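Local atomic coordinates of xyloglucan-specific endo-beta-1,4-glucanase BoGH9A (Bacteroides ovatus, PDB entry 6DHT), a protein that cleaves internal beta-1,4-glucosidic linkages in the backbone of xyloglucan, releasing xyloglucan oligosaccharides for breakdown by a gut bacterium. Residues R19-G24 / N470-L475; Y167-Y172 / S546-I551; G438-K443 / G512-G517. All blocks are in the same frame, centred on the assembly; numbering follows the deposited sequence.

Along the chain the first segments come in the order 19-24, 167-172 and 438-443, and their partners follow as 470-475 for interaction 1, 512-517 for interaction 3 and 546-551 for interaction 2. Interaction 3 is therefore nested inside the loop closed by interaction 2, and interaction 1 crosses both. Interactions 2 and 3 lie with centres about 10 Å apart, probably tied backbone to backbone through Gly517 N and Ser546 O. The centres of interactions 1 and 3 are about 14 Å apart; the successive helices 439-458 (interaction 3) and 461-474 (interaction 1) meet there, and Ile474 packs against Leu514 and Leu440. The three thus run from the N-terminal Ig-like domain, through the helical framework, to the predicted active site.

Interaction 1. Residues R19-G24 / N470-L475; sequences RLNQLG and NMDYIL
Asn21 and Asp472 make the side-chain bond that ties the loop after strand 18-19 to the last turn of helix 461-474: Asn21 ND2 donates to Asp472 OD1 over 2.8 Å, almost straight at 174°. This is a junction between the N-terminal Ig-like domain and the glycosyl hydrolase family 9 domain, and its loop side is organised as an Asx turn. The amide and carboxylate stand nearly perpendicular to each other; the acceptor lies in the amide plane of Asn21, whereas the donor meets Asp472 OD1 from above the carboxylate plane. The second bond is purely backbone, Gln22 N to Leu475 O at 2.9 Å, and it uses the carbonyl of the first residue to leave the helical path.

Asn21 is gripped from its own side as well. Its OD1 accepts from Leu23 N, 2.8 Å away and in the carbonyl plane, and from Gly24 N at 3.1 Å, which sits well above that plane. These two bonds fix the rotation of the amide and leave ND2 aimed at the helix. The reach across depends on CG lying anti to the backbone N (chi1 -179°). Asp472 is steadied in turn by a salt bridge from its OD2 to Arg477, and the amide of Gln22 reaches beyond the contact to Thr490, Lys491 and Gly481.

Packing centres on Leu475, which lies alongside Asn21 and points the same way, its CD1 3.6 Å from Asn21 ND2. Helix 105-117 contributes Leu107, which touches both Leu475 and Leu23. The aliphatic part of Gln22 rests on the helix-end carbonyl, with Gln22 CB 3.3 Å from Leu475 O. Leu23 crosses Leu475 at about a right angle, and their CD1 atoms meet at 4.0 Å.

Interaction 2. Residues Y167-Y172 / S546-I551; sequences YDAGDY and SNEVAI. With IMD (imidazole), chain B.
Glu548, the predicted proton donor, brings its carboxylate against the Ala169-Gly170 backbone and faces Asp171, the predicted nucleophile, through one water. That water donates to Glu548 OE2 at 2.7 Å and to Asp171 OD1 at 2.8 Å, bridging two carboxylates that do not touch directly. The Glu548 side chain first runs anti to its backbone N (chi1 165°) and then bends at chi2 (72°), which turns the carboxylate toward the backbone of Ala169 and Gly170. There Glu548 OE2 lies 3.3 Å from Ala169 CB and accepts a weak bond from Gly170 N, while OE1 is held by His497, another predicted catalytic residue. A bound imidazole, probably from the crystallisation liquor, donates from N1 to Glu548 OE2 over 2.7 Å; its carbon C5 lies 3.4 Å from Ala550 CB.

Farther along, Asp168 and Ile551 cross at about a right angle, with Asp168 OD1 3.4 Å from Ile551 CD1. Asp168 OD1 is also bonded to Asn178, and OD2 to Tyr333, which binds the imidazole as well. In the backbone of the same pair, Ile551 N donates to Asp168 O at 2.9 Å, joining the two nearly antiparallel backbones.

Arg499 of helix 499-503 binds the Gly170 carbonyl and touches Asp171. Ile551 opens helix 551-567 and packs on helix 176-192, while Glu548 follows the short helix 544-547.

Interaction 3. Residues G438-K443 / G512-G517; sequences GCLAEK and GFLVGG
Leu440 and the loop backbone of Val515-Gly517 meet where helix 439-458 begins. Leu440 N donates to Gly516 O over 3.1 Å, nearly straight at 169°, so a first-turn NH that has no helical acceptor is taken up by the neighbouring loop. The side chain leaves with CG beside its own backbone N and anti to the carbonyl carbon (chi1 -64°), and the extended chi2 carries CD1 on over the loop backbone. Leu440 CD1 ends 3.6 Å from Gly517 CA and also touches Val515 O. Leu440 CG lies 3.4 Å from Gly516 O, the very oxygen that its NH binds. Gly517 has no side chain, which lets the leucine lie directly against its CA.

Leu514 packs against the same turn of the helix, beside Leu440. With CG anti to the backbone N (chi1 179°) and a turn at chi2, its branches spread: CD2 meets Ala441 CB at 3.9 Å, and CD1 lies 4.2 Å from Leu440 CB. Helix 551-567 closes this patch, Leu557 touching Leu514 while Trp553 and Ala556 touch Ala441. Cys439 keeps its SG between the backbone N and the carbonyl carbon, 4.0 Å from Gly516 O.

Gly438, the N-cap residue, comes close to Gly516 backbone to backbone. A water links the two segments beside this pair, accepting from Gly438 N and donating to Gly517 O.

The side chain of Val515 is about 6 Å from that of Asp539, and Gly516 is about as near to the side chain of Glu548, both predicted to be catalytic. Seating a loop next to the predicted active site on the N-terminal end of a helix is consistent with the (alpha/alpha)6 barrel of glycosyl hydrolase family 9, where loops joining the helices build the substrate cleft.

Interaction 1. Residues R19-G24 / N470-L475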
loop_
_atom_site.group_PDB
_atom_site.type_symbol
_atom_site.label_atom_id
_atom_site.label_comp_id
_atom_site.label_asym_id
_atom_site.label_seq_id
_atom_site.Cartn_x
_atom_site.Cartn_y
_atom_site.Cartn_z
ATOM N N ARG A 19 -13.402 -0.963 -21.450
ATOM C CA ARG A 19 -12.557 -0.967 -20.249
ATOM C C ARG A 19 -12.511 0.450 -19.690
ATOM O O ARG A 19 -12.163 1.411 -20.375
ATOM C CB ARG A 19 -11.168 -1.496 -20.609
ATOM C CG ARG A 19 -11.178 -2.876 -21.274
ATOM C CD ARG A 19 -11.635 -3.971 -20.302
ATOM N NE ARG A 19 -12.082 -5.172 -21.005
ATOM C CZ ARG A 19 -11.283 -6.147 -21.398
ATOM N NH1 ARG A 19 -9.981 -6.099 -21.205
ATOM N NH2 ARG A 19 -11.807 -7.186 -22.037
ATOM N N LEU A 20 -12.932 0.592 -18.440
ATOM C CA LEU A 20 -12.981 1.921 -17.846
ATOM C C LEU A 20 -12.792 1.840 -16.334
ATOM O O LEU A 20 -12.813 0.779 -15.749
ATOM C CB LEU A 20 -14.301 2.619 -18.186
ATOM C CG LEU A 20 -15.558 2.229 -17.398
ATOM C CD1 LEU A 20 -16.720 3.073 -17.822
ATOM C CD2 LEU A 20 -15.927 0.741 -17.579
ATOM N N ASN A 21 -12.642 2.999 -15.712
ATOM C CA ASN A 21 -12.676 3.101 -14.265
ATOM C C ASN A 21 -14.091 2.779 -13.796
ATOM O O ASN A 21 -15.035 3.528 -14.036
ATOM C CB ASN A 21 -12.276 4.515 -13.879
ATOM C CG ASN A 21 -12.244 4.725 -12.377
ATOM O OD1 ASN A 21 -13.083 4.197 -11.643
ATOM N ND2 ASN A 21 -11.296 5.540 -11.915
ATOM N N GLN A 22 -14.222 1.640 -13.129
ATOM C CA GLN A 22 -15.545 1.124 -12.756
ATOM C C GLN A 22 -16.149 1.810 -11.550
ATOM O O GLN A 22 -17.276 1.507 -11.169
ATOM C CB GLN A 22 -15.466 -0.375 -12.508
ATOM C CG GLN A 22 -15.128 -1.185 -13.768
ATOM C CD GLN A 22 -14.867 -2.644 -13.498
ATOM O OE1 GLN A 22 -15.243 -3.173 -12.451
ATOM N NE2 GLN A 22 -14.163 -3.310 -14.422
ATOM N N LEU A 23 -15.406 2.735 -10.924
ATOM C CA LEU A 23 -15.983 3.537 -9.857
ATOM C C LEU A 23 -16.574 4.819 -10.445
ATOM O O LEU A 23 -17.641 5.268 -10.020
ATOM C CB LEU A 23 -14.934 3.863 -8.808
ATOM C CG LEU A 23 -14.238 2.678 -8.155
ATOM C CD1 LEU A 23 -13.579 3.150 -6.840
ATOM C CD2 LEU A 23 -15.125 1.474 -7.898
ATOM N N GLY A 24 -15.899 5.384 -11.444
ATOM C CA GLY A 24 -16.382 6.576 -12.120
ATOM C C GLY A 24 -15.320 7.660 -12.169
ATOM O O GLY A 24 -14.127 7.382 -12.007
ATOM N N ASN A 470 -3.095 5.927 -13.724
ATOM C CA ASN A 470 -2.696 4.661 -13.134
ATOM C C ASN A 470 -3.777 4.116 -12.211
ATOM O O ASN A 470 -3.986 2.897 -12.149
ATOM C CB ASN A 470 -1.374 4.789 -12.355
ATOM C CG ASN A 470 -0.161 4.614 -13.230
ATOM O OD1 ASN A 470 -0.260 4.632 -14.448
ATOM N ND2 ASN A 470 1.009 4.492 -12.611
ATOM N N MET A 471 -4.460 5.001 -11.487
ATOM C CA MET A 471 -5.619 4.559 -10.713
ATOM C C MET A 471 -6.732 3.977 -11.616
ATOM O O MET A 471 -7.312 2.938 -11.286
ATOM C CB MET A 471 -6.154 5.671 -9.785
ATOM C CG MET A 471 -7.323 5.225 -8.930
ATOM S SD MET A 471 -6.917 3.823 -7.813
ATOM C CE MET A 471 -6.110 4.778 -6.582
ATOM N N ASP A 472 -7.023 4.634 -12.733
ATOM C CA ASP A 472 -8.021 4.117 -13.660
ATOM C C ASP A 472 -7.657 2.695 -14.090
ATOM O O ASP A 472 -8.547 1.844 -14.264
ATOM C CB ASP A 472 -8.090 4.997 -14.897
ATOM C CG ASP A 472 -8.916 6.264 -14.703
ATOM O OD1 ASP A 472 -9.296 6.653 -13.581
ATOM O OD2 ASP A 472 -9.216 6.911 -15.732
ATOM N N TYR A 473 -6.370 2.446 -14.306
ATOM C CA TYR A 473 -5.906 1.123 -14.715
ATOM C C TYR A 473 -6.316 0.063 -13.701
ATOM O O TYR A 473 -6.891 -0.974 -14.077
ATOM C CB TYR A 473 -4.374 1.079 -14.939
ATOM C CG TYR A 473 -3.887 -0.224 -15.520
ATOM C CD1 TYR A 473 -3.711 -1.335 -14.726
ATOM C CD2 TYR A 473 -3.644 -0.344 -16.873
ATOM C CE1 TYR A 473 -3.300 -2.546 -15.245
ATOM C CE2 TYR A 473 -3.223 -1.545 -17.399
ATOM C CZ TYR A 473 -3.044 -2.632 -16.583
ATOM O OH TYR A 473 -2.648 -3.849 -17.125
ATOM N N ILE A 474 -6.023 0.234 -12.419
ATOM C CA ILE A 474 -6.391 -0.830 -11.502
ATOM C C ILE A 474 -7.883 -0.936 -11.272
ATOM O O ILE A 474 -8.330 -1.998 -10.819
ATOM C CB ILE A 474 -5.681 -0.786 -10.152
ATOM C CG1 ILE A 474 -6.184 0.381 -9.350
ATOM C CG2 ILE A 474 -4.120 -0.811 -10.300
ATOM C CD1 ILE A 474 -5.988 0.159 -7.885
ATOM N N LEU A 475 -8.641 0.123 -11.555
ATOM C CA LEU A 475 -10.083 0.116 -11.347
ATOM C C LEU A 475 -10.892 -0.376 -12.560
ATOM O O LEU A 475 -12.119 -0.307 -12.549
ATOM C CB LEU A 475 -10.558 1.487 -10.846
ATOM C CG LEU A 475 -9.944 1.920 -9.516
ATOM C CD1 LEU A 475 -10.407 3.331 -9.233
ATOM C CD2 LEU A 475 -10.306 0.967 -8.396
#

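Interaction 2. Residues Y167-Y172 / S546-I551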
loop_
_atom_site.group_PDB
_atom_site.type_symbol
_atom_site.label_atom_id
_atom_site.label_comp_id
_atom_site.label_asym_id
_atom_site.label_seq_id
_atom_site.Cartn_x
_atom_site.Cartn_y
_atom_site.Cartn_z
ATOM N N TYR A 167 -2.422 -9.380 10.776
ATOM C CA TYR A 167 -1.974 -10.420 9.877
ATOM C C TYR A 167 -1.343 -9.744 8.657
ATOM O O TYR A 167 -1.879 -8.767 8.125
ATOM C CB TYR A 167 -3.127 -11.280 9.411
ATOM C CG TYR A 167 -3.859 -12.044 10.480
ATOM C CD1 TYR A 167 -3.184 -12.853 11.377
ATOM C CD2 TYR A 167 -5.251 -11.967 10.575
ATOM C CE1 TYR A 167 -3.874 -13.560 12.339
ATOM C CE2 TYR A 167 -5.938 -12.660 11.547
ATOM C CZ TYR A 167 -5.238 -13.461 12.414
ATOM O OH TYR A 167 -5.912 -14.155 13.396
ATOM N N ASP A 168 -0.220 -10.261 8.179
ATOM C CA ASP A 168 0.494 -9.626 7.082
ATOM C C ASP A 168 -0.274 -9.607 5.768
ATOM O O ASP A 168 -0.180 -8.639 4.997
ATOM C CB ASP A 168 1.808 -10.345 6.832
ATOM C CG ASP A 168 2.780 -9.527 6.020
ATOM O OD1 ASP A 168 3.055 -8.364 6.399
ATOM O OD2 ASP A 168 3.304 -10.053 5.027
ATOM N N ALA A 169 -0.972 -10.696 5.437
ATOM C CA ALA A 169 -1.347 -10.902 4.059
ATOM C C ALA A 169 -2.328 -12.054 3.964
ATOM O O ALA A 169 -3.256 -12.145 4.767
ATOM C CB ALA A 169 -0.076 -11.188 3.251
ATOM N N GLY A 170 -2.132 -12.935 2.983
ATOM C CA GLY A 170 -2.942 -14.129 2.902
ATOM C C GLY A 170 -2.618 -15.142 3.980
ATOM O O GLY A 170 -3.384 -16.116 4.140
ATOM N N ASP A 171 -1.507 -14.946 4.687
ATOM C CA ASP A 171 -1.074 -15.761 5.841
ATOM C C ASP A 171 -1.313 -15.019 7.160
ATOM O O ASP A 171 -1.698 -13.829 7.169
ATOM C CB ASP A 171 0.404 -16.151 5.722
ATOM C CG ASP A 171 1.342 -14.981 5.825
ATOM O OD1 ASP A 171 1.198 -14.061 4.971
ATOM O OD2 ASP A 171 2.223 -15.027 6.715
ATOM N N TYR A 172 -1.032 -15.686 8.280
ATOM C CA TYR A 172 -1.406 -15.195 9.603
ATOM C C TYR A 172 -0.216 -14.768 10.471
ATOM O O TYR A 172 -0.362 -14.566 11.662
ATOM C CB TYR A 172 -2.199 -16.290 10.332
ATOM C CG TYR A 172 -3.567 -16.633 9.784
ATOM C CD1 TYR A 172 -4.498 -15.646 9.436
ATOM C CD2 TYR A 172 -3.961 -17.968 9.641
ATOM C CE1 TYR A 172 -5.757 -15.981 8.982
ATOM C CE2 TYR A 172 -5.200 -18.303 9.188
ATOM C CZ TYR A 172 -6.121 -17.325 8.831
ATOM O OH TYR A 172 -7.387 -17.605 8.374
ATOM N N SER A 546 -0.868 -14.459 -8.418
ATOM C CA SER A 546 -1.608 -13.335 -9.030
ATOM C C SER A 546 -2.748 -12.754 -8.201
ATOM O O SER A 546 -3.236 -11.648 -8.534
ATOM C CB SER A 546 -2.161 -13.722 -10.424
ATOM O OG SER A 546 -3.365 -14.502 -10.356
ATOM N N ASN A 547 -3.182 -13.461 -7.165
ATOM C CA ASN A 547 -4.410 -13.084 -6.450
ATOM C C ASN A 547 -4.219 -12.977 -4.928
ATOM O O ASN A 547 -5.178 -13.058 -4.181
ATOM C CB ASN A 547 -5.546 -14.082 -6.787
ATOM C CG ASN A 547 -6.895 -13.426 -6.871
ATOM O OD1 ASN A 547 -7.013 -12.240 -7.226
ATOM N ND2 ASN A 547 -7.954 -14.211 -6.650
ATOM N N GLU A 548 -2.974 -12.818 -4.489
ATOM C CA GLU A 548 -2.627 -12.615 -3.085
ATOM C C GLU A 548 -3.020 -11.190 -2.636
ATOM O O GLU A 548 -3.189 -10.299 -3.465
ATOM C CB GLU A 548 -1.112 -12.849 -2.913
ATOM C CG GLU A 548 -0.424 -12.376 -1.647
ATOM C CD GLU A 548 -0.715 -13.158 -0.397
ATOM O OE1 GLU A 548 -1.798 -13.774 -0.273
ATOM O OE2 GLU A 548 0.121 -13.041 0.527
ATOM N N VAL A 549 -3.242 -11.040 -1.338
ATOM C CA VAL A 549 -3.487 -9.711 -0.755
ATOM C C VAL A 549 -2.446 -9.498 0.328
ATOM O O VAL A 549 -1.868 -10.436 0.856
ATOM C CB VAL A 549 -4.925 -9.604 -0.173
ATOM C CG1 VAL A 549 -5.959 -9.831 -1.270
ATOM C CG2 VAL A 549 -5.125 -10.586 1.005
ATOM N N ALA A 550 -2.150 -8.247 0.661
ATOM C CA ALA A 550 -1.093 -7.949 1.622
ATOM C C ALA A 550 -1.171 -6.536 2.165
ATOM O O ALA A 550 -1.571 -5.615 1.440
ATOM C CB ALA A 550 0.257 -8.145 0.985
ATOM N N ILE A 551 -0.747 -6.345 3.403
ATOM C CA ILE A 551 -0.787 -5.006 3.997
ATOM C C ILE A 551 0.057 -3.990 3.232
ATOM O O ILE A 551 -0.318 -2.800 3.187
ATOM C CB ILE A 551 -0.436 -5.006 5.492
ATOM C CG1 ILE A 551 0.967 -5.562 5.743
ATOM C CG2 ILE A 551 -1.514 -5.704 6.301
ATOM C CD1 ILE A 551 1.479 -5.434 7.177
HETATM N N1 IMD B . 2.118 -11.256 0.420
HETATM C C2 IMD B . 2.965 -11.005 1.443
HETATM N N3 IMD B . 3.713 -9.928 1.102
HETATM C C4 IMD B . 3.349 -9.521 -0.134
HETATM C C5 IMD B . 2.338 -10.364 -0.566
HETATM O O HOH W 1 0.866 -14.875 2.354
#

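Interaction 3. Residues G438-K443 / G512-G517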
loop_
_atom_site.group_PDB
_atom_site.type_symbol
_atom_site.label_atom_id
_atom_site.label_comp_id
_atom_site.label_asym_id
_atom_site.label_seq_id
_atom_site.Cartn_x
_atom_site.Cartn_y
_atom_site.Cartn_z
ATOM N N GLY A 438 2.738 -8.849 -7.296
ATOM C CA GLY A 438 2.395 -7.653 -6.537
ATOM C C GLY A 438 2.509 -6.383 -7.345
ATOM O O GLY A 438 2.461 -5.281 -6.791
ATOM N N CYS A 439 2.639 -6.501 -8.663
ATOM C CA CYS A 439 2.933 -5.330 -9.491
ATOM C C CYS A 439 1.903 -4.220 -9.408
ATOM O O CYS A 439 2.235 -3.062 -9.612
ATOM C CB CYS A 439 3.096 -5.721 -10.956
ATOM S SG CYS A 439 1.646 -6.527 -11.718
ATOM N N LEU A 440 0.646 -4.536 -9.140
ATOM C CA LEU A 440 -0.370 -3.481 -9.166
ATOM C C LEU A 440 -0.122 -2.494 -8.043
ATOM O O LEU A 440 -0.373 -1.302 -8.216
ATOM C CB LEU A 440 -1.776 -4.035 -9.074
ATOM C CG LEU A 440 -2.176 -4.908 -10.273
ATOM C CD1 LEU A 440 -3.604 -5.381 -10.058
ATOM C CD2 LEU A 440 -2.070 -4.207 -11.608
ATOM N N ALA A 441 0.383 -2.983 -6.915
ATOM C CA ALA A 441 0.750 -2.090 -5.814
ATOM C C ALA A 441 2.168 -1.566 -6.005
ATOM O O ALA A 441 2.405 -0.345 -5.936
ATOM C CB ALA A 441 0.639 -2.801 -4.490
ATOM N N GLU A 442 3.120 -2.478 -6.176
ATOM C CA GLU A 442 4.548 -2.140 -6.171
ATOM C C GLU A 442 4.948 -1.210 -7.278
ATOM O O GLU A 442 5.836 -0.366 -7.091
ATOM C CB GLU A 442 5.424 -3.385 -6.301
ATOM C CG GLU A 442 6.911 -3.114 -5.967
ATOM C CD GLU A 442 7.850 -4.331 -6.125
ATOM O OE1 GLU A 442 7.587 -5.402 -5.547
ATOM O OE2 GLU A 442 8.884 -4.204 -6.818
ATOM N N LYS A 443 4.337 -1.374 -8.444
ATOM C CA LYS A 443 4.653 -0.523 -9.561
ATOM C C LYS A 443 3.515 0.415 -9.898
ATOM O O LYS A 443 3.701 1.622 -9.898
ATOM C CB LYS A 443 5.104 -1.308 -10.776
ATOM C CG LYS A 443 5.692 -0.409 -11.830
ATOM C CD LYS A 443 6.536 -1.146 -12.808
ATOM C CE LYS A 443 7.297 -0.159 -13.660
ATOM N NZ LYS A 443 7.999 -0.837 -14.770
ATOM N N GLY A 512 -12.064 -4.375 0.130
ATOM C CA GLY A 512 -11.042 -3.341 0.229
ATOM C C GLY A 512 -9.621 -3.757 -0.089
ATOM O O GLY A 512 -8.724 -2.916 0.021
ATOM N N PHE A 513 -9.388 -5.014 -0.476
ATOM C CA PHE A 513 -8.040 -5.503 -0.734
ATOM C C PHE A 513 -7.641 -5.435 -2.190
ATOM O O PHE A 513 -8.348 -5.937 -3.042
ATOM C CB PHE A 513 -7.911 -6.957 -0.275
ATOM C CG PHE A 513 -7.965 -7.127 1.219
ATOM C CD1 PHE A 513 -9.165 -7.233 1.880
ATOM C CD2 PHE A 513 -6.803 -7.190 1.964
ATOM C CE1 PHE A 513 -9.190 -7.373 3.299
ATOM C CE2 PHE A 513 -6.816 -7.346 3.363
ATOM C CZ PHE A 513 -8.015 -7.455 4.018
ATOM N N LEU A 514 -6.478 -4.844 -2.462
ATOM C CA LEU A 514 -5.859 -4.843 -3.774
ATOM C C LEU A 514 -5.143 -6.170 -3.985
ATOM O O LEU A 514 -4.221 -6.512 -3.229
ATOM C CB LEU A 514 -4.831 -3.713 -3.867
ATOM C CG LEU A 514 -4.089 -3.612 -5.208
ATOM C CD1 LEU A 514 -5.012 -3.467 -6.390
ATOM C CD2 LEU A 514 -3.154 -2.415 -5.136
ATOM N N VAL A 515 -5.546 -6.916 -4.994
ATOM C CA VAL A 515 -4.832 -8.159 -5.261
ATOM C C VAL A 515 -3.540 -7.879 -6.033
ATOM O O VAL A 515 -3.389 -6.837 -6.660
ATOM C CB VAL A 515 -5.725 -9.212 -6.008
ATOM C CG1 VAL A 515 -6.950 -9.528 -5.179
ATOM C CG2 VAL A 515 -6.127 -8.720 -7.386
ATOM N N GLY A 516 -2.593 -8.809 -6.000
ATOM C CA GLY A 516 -1.274 -8.567 -6.565
ATOM C C GLY A 516 -1.272 -8.232 -8.049
ATOM O O GLY A 516 -0.535 -7.363 -8.506
ATOM N N GLY A 517 -2.072 -8.962 -8.824
ATOM C CA GLY A 517 -2.288 -8.685 -10.232
ATOM C C GLY A 517 -1.516 -9.586 -11.157
ATOM O O GLY A 517 -0.817 -10.501 -10.711
HETATM O O HOH W 2 0.707 -10.711 -8.406
#